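Local coordinates for PnpC (Pseudomonas putida, PDB 3N9T), which probably uses ferric iron to open the aromatic ring of hydroxyquinol between two adjacent hydroxyls, as an intradiol 1,2-dioxygenase, at residues H93-E101 and Y282-E290. Numbering follows the deposited sequence.
Sequences HRQSTNATE and YYEFVMEAE
The hydroxyl OG1 of T100 is held by two partners: V286 N donates to it at 2.9 Å in a nearly straight bond (173°), and a water lies 2.7 Å from OG1 and donates to E284 O and, weakly, to Y283 OH, whose stronger partner is S254 O. In return T100 N gives its hydrogen to V286 O at 2.8 Å. Backbone and side chain of one threonine thus occupy both polar groups of V286, the hydroxyl standing in for a backbone carbonyl as acceptor; a second water ties V286 O to T100 O. Threonine suits this place because one rotamer (chi1 -52°) sets OG1 toward V286 N while CG2, anti to the backbone N, reaches the edge of the Y283 ring, 3.7 Å from OH. V286 suits the adjoining place: its branched side chain lies against the backbone of N98 and A99, with CB 3.4 Å from N98 O. A99 is small enough for its CB to pack on E288 CG. Beyond it, T97 OG1 donates to E288 OE2 at 2.8 Å, approaching from above the carboxylate plane, and accepts from A99 N, closing an ST turn. The glutamate chain bends at chi2, and its carboxylate lies by the loop with OE1 near Q95 CG and R229 as a distant, weak ionic partner. Replacing E288 by alanine is likely to leave the T97 hydroxyl without this carboxylate acceptor and the A99 methyl without the CG it packs on. Since 93-101 leads from helix 84-91 toward the catalytic β-domain, the chemistry implies a join that combines a few directional bonds with packing of V286 on the loop backbone, a single charged acceptor fastening the turn near the C-terminus.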
loop_
_atom_site.group_PDB
_atom_site.type_symbol
_atom_site.label_atom_id
_atom_site.label_comp_id
_atom_site.label_asym_id
_atom_site.label_seq_id
_atom_site.Cartn_x
_atom_site.Cartn_y
_atom_site.Cartn_z
ATOM N N HIS A 93 -12.438 -10.906 -16.264
ATOM C CA HIS A 93 -13.722 -11.147 -16.970
ATOM C C HIS A 93 -13.574 -10.696 -18.405
ATOM O O HIS A 93 -14.320 -9.832 -18.912
ATOM C CB HIS A 93 -14.875 -10.429 -16.279
ATOM C CG HIS A 93 -15.097 -10.855 -14.855
ATOM N ND1 HIS A 93 -15.904 -11.931 -14.507
ATOM C CD2 HIS A 93 -14.666 -10.316 -13.687
ATOM C CE1 HIS A 93 -15.926 -12.059 -13.190
ATOM N NE2 HIS A 93 -15.184 -11.091 -12.666
ATOM N N ARG A 94 -12.534 -11.199 -19.058
ATOM C CA ARG A 94 -12.254 -10.701 -20.398
ATOM C C ARG A 94 -13.224 -11.395 -21.347
ATOM O O ARG A 94 -13.532 -12.563 -21.108
ATOM C CB ARG A 94 -10.794 -10.955 -20.780
ATOM C CG ARG A 94 -9.848 -10.081 -19.991
ATOM C CD ARG A 94 -8.378 -10.616 -20.103
ATOM N NE ARG A 94 -7.459 -9.500 -19.874
ATOM C CZ ARG A 94 -6.172 -9.658 -19.591
ATOM N NH1 ARG A 94 -5.659 -10.869 -19.544
ATOM N NH2 ARG A 94 -5.417 -8.599 -19.383
ATOM N N GLN A 95 -13.740 -10.653 -22.344
ATOM C CA GLN A 95 -14.814 -11.146 -23.253
ATOM C C GLN A 95 -14.561 -10.674 -24.689
ATOM O O GLN A 95 -14.137 -9.533 -24.902
ATOM C CB GLN A 95 -16.189 -10.617 -22.809
ATOM C CG GLN A 95 -16.658 -11.020 -21.380
ATOM C CD GLN A 95 -17.813 -10.154 -20.843
ATOM O OE1 GLN A 95 -17.953 -8.967 -21.187
ATOM N NE2 GLN A 95 -18.617 -10.739 -19.988
ATOM N N SER A 96 -14.806 -11.549 -25.670
ATOM C CA SER A 96 -14.616 -11.197 -27.096
ATOM C C SER A 96 -15.960 -11.100 -27.814
ATOM O O SER A 96 -16.025 -10.687 -28.981
ATOM C CB SER A 96 -13.709 -12.200 -27.813
ATOM O OG SER A 96 -14.010 -13.510 -27.382
ATOM N N THR A 97 -17.023 -11.455 -27.086
ATOM C CA THR A 97 -18.370 -11.587 -27.642
ATOM C C THR A 97 -19.176 -10.316 -27.389
ATOM O O THR A 97 -18.649 -9.311 -26.912
ATOM C CB THR A 97 -19.085 -12.736 -26.911
ATOM O OG1 THR A 97 -19.009 -12.451 -25.506
ATOM C CG2 THR A 97 -18.397 -14.105 -27.209
ATOM N N ASN A 98 -20.459 -10.345 -27.698
ATOM C CA ASN A 98 -21.291 -9.207 -27.386
ATOM C C ASN A 98 -21.921 -9.426 -25.988
ATOM O O ASN A 98 -23.026 -8.921 -25.741
ATOM C CB ASN A 98 -22.417 -9.047 -28.432
ATOM C CG ASN A 98 -23.304 -10.310 -28.547
ATOM O OD1 ASN A 98 -22.822 -11.444 -28.404
ATOM N ND2 ASN A 98 -24.589 -10.117 -28.823
ATOM N N ALA A 99 -21.256 -10.202 -25.112
ATOM C CA ALA A 99 -21.812 -10.462 -23.763
ATOM C C ALA A 99 -21.833 -9.144 -22.970
ATOM O O ALA A 99 -21.010 -8.218 -23.205
ATOM C CB ALA A 99 -21.010 -11.545 -23.025
ATOM N N THR A 100 -22.814 -8.993 -22.071
ATOM C CA THR A 100 -22.829 -7.759 -21.300
ATOM C C THR A 100 -21.538 -7.580 -20.501
ATOM O O THR A 100 -21.083 -8.522 -19.905
ATOM C CB THR A 100 -24.044 -7.684 -20.322
ATOM O OG1 THR A 100 -25.216 -7.939 -21.086
ATOM C CG2 THR A 100 -24.120 -6.298 -19.689
ATOM N N GLU A 101 -20.973 -6.371 -20.510
ATOM C CA GLU A 101 -19.777 -6.040 -19.720
ATOM C C GLU A 101 -20.010 -6.153 -18.212
ATOM O O GLU A 101 -21.149 -5.992 -17.701
ATOM C CB GLU A 101 -19.293 -4.619 -20.089
ATOM C CG GLU A 101 -18.777 -4.573 -21.552
ATOM C CD GLU A 101 -18.105 -3.272 -21.951
ATOM O OE1 GLU A 101 -18.821 -2.311 -22.343
ATOM O OE2 GLU A 101 -16.852 -3.238 -21.945
ATOM N N TYR A 282 -35.152 0.129 -20.623
ATOM C CA TYR A 282 -35.258 -1.145 -21.309
ATOM C C TYR A 282 -33.862 -1.663 -21.536
ATOM O O TYR A 282 -33.035 -0.939 -22.133
ATOM C CB TYR A 282 -35.937 -0.995 -22.720
ATOM C CG TYR A 282 -36.019 -2.345 -23.451
ATOM C CD1 TYR A 282 -36.974 -3.273 -23.111
ATOM C CD2 TYR A 282 -35.109 -2.658 -24.470
ATOM C CE1 TYR A 282 -37.029 -4.504 -23.738
ATOM C CE2 TYR A 282 -35.171 -3.835 -25.121
ATOM C CZ TYR A 282 -36.113 -4.768 -24.743
ATOM O OH TYR A 282 -36.164 -5.983 -25.343
ATOM N N TYR A 283 -33.584 -2.901 -21.144
ATOM C CA TYR A 283 -32.235 -3.392 -21.350
ATOM C C TYR A 283 -32.154 -4.870 -21.733
ATOM O O TYR A 283 -32.818 -5.688 -21.103
ATOM C CB TYR A 283 -31.343 -3.087 -20.133
ATOM C CG TYR A 283 -29.801 -3.207 -20.460
ATOM C CD1 TYR A 283 -29.109 -2.129 -21.001
ATOM C CD2 TYR A 283 -29.098 -4.405 -20.235
ATOM C CE1 TYR A 283 -27.754 -2.202 -21.305
ATOM C CE2 TYR A 283 -27.736 -4.494 -20.514
ATOM C CZ TYR A 283 -27.075 -3.386 -21.065
ATOM O OH TYR A 283 -25.734 -3.427 -21.329
ATOM N N GLU A 284 -31.351 -5.206 -22.747
ATOM C CA GLU A 284 -31.161 -6.649 -23.032
ATOM C C GLU A 284 -29.777 -7.167 -22.566
ATOM O O GLU A 284 -28.713 -6.760 -23.098
ATOM C CB GLU A 284 -31.414 -6.981 -24.494
ATOM C CG GLU A 284 -32.809 -6.551 -24.906
ATOM C CD GLU A 284 -33.105 -6.878 -26.367
ATOM O OE1 GLU A 284 -32.147 -7.024 -27.152
ATOM O OE2 GLU A 284 -34.297 -6.983 -26.706
ATOM N N PHE A 285 -29.804 -8.022 -21.548
ATOM C CA PHE A 285 -28.577 -8.627 -21.067
ATOM C C PHE A 285 -28.204 -9.828 -21.949
ATOM O O PHE A 285 -29.074 -10.584 -22.395
ATOM C CB PHE A 285 -28.757 -9.143 -19.654
ATOM C CG PHE A 285 -28.954 -8.052 -18.653
ATOM C CD1 PHE A 285 -27.827 -7.346 -18.144
ATOM C CD2 PHE A 285 -30.247 -7.753 -18.187
ATOM C CE1 PHE A 285 -27.984 -6.281 -17.199
ATOM C CE2 PHE A 285 -30.433 -6.660 -17.230
ATOM C CZ PHE A 285 -29.256 -5.918 -16.776
ATOM N N VAL A 286 -26.912 -9.987 -22.160
ATOM C CA VAL A 286 -26.367 -11.063 -22.965
ATOM C C VAL A 286 -25.367 -11.833 -22.062
ATOM O O VAL A 286 -24.420 -11.248 -21.549
ATOM C CB VAL A 286 -25.713 -10.512 -24.290
ATOM C CG1 VAL A 286 -25.092 -11.653 -25.122
ATOM C CG2 VAL A 286 -26.759 -9.685 -25.132
ATOM N N MET A 287 -25.648 -13.119 -21.855
ATOM C CA MET A 287 -24.918 -14.008 -20.989
ATOM C C MET A 287 -24.034 -14.946 -21.793
ATOM O O MET A 287 -24.354 -15.325 -22.951
ATOM C CB MET A 287 -25.884 -14.822 -20.128
ATOM C CG MET A 287 -26.674 -13.956 -19.034
ATOM S SD MET A 287 -27.453 -15.199 -17.997
ATOM C CE MET A 287 -26.070 -15.398 -16.839
ATOM N N GLU A 288 -22.929 -15.344 -21.175
ATOM C CA GLU A 288 -21.966 -16.238 -21.836
ATOM C C GLU A 288 -22.207 -17.678 -21.402
ATOM O O GLU A 288 -22.389 -17.957 -20.201
ATOM C CB GLU A 288 -20.528 -15.850 -21.467
ATOM C CG GLU A 288 -20.084 -14.559 -22.041
ATOM C CD GLU A 288 -18.669 -14.629 -22.616
ATOM O OE1 GLU A 288 -17.737 -14.626 -21.784
ATOM O OE2 GLU A 288 -18.494 -14.643 -23.875
ATOM N N ALA A 289 -22.200 -18.575 -22.372
ATOM C CA ALA A 289 -22.283 -20.004 -22.091
ATOM C C ALA A 289 -21.150 -20.498 -21.166
ATOM O O ALA A 289 -20.114 -19.852 -21.027
ATOM C CB ALA A 289 -22.316 -20.800 -23.402
ATOM N N GLU A 290 -21.369 -21.599 -20.460
ATOM C CA GLU A 290 -20.259 -22.184 -19.678
ATOM C C GLU A 290 -19.909 -23.595 -20.179
ATOM O O GLU A 290 -20.629 -24.163 -21.017
ATOM C CB GLU A 290 -20.567 -22.187 -18.171
ATOM C CG GLU A 290 -19.308 -22.019 -17.335
ATOM C CD GLU A 290 -19.610 -21.649 -15.906
ATOM O OE1 GLU A 290 -20.605 -22.207 -15.365
ATOM O OE2 GLU A 290 -18.861 -20.801 -15.330
HETATM O O HOH W 1 -25.879 -6.063 -22.883
HETATM O O HOH W 2 -22.173 -11.228 -19.927
#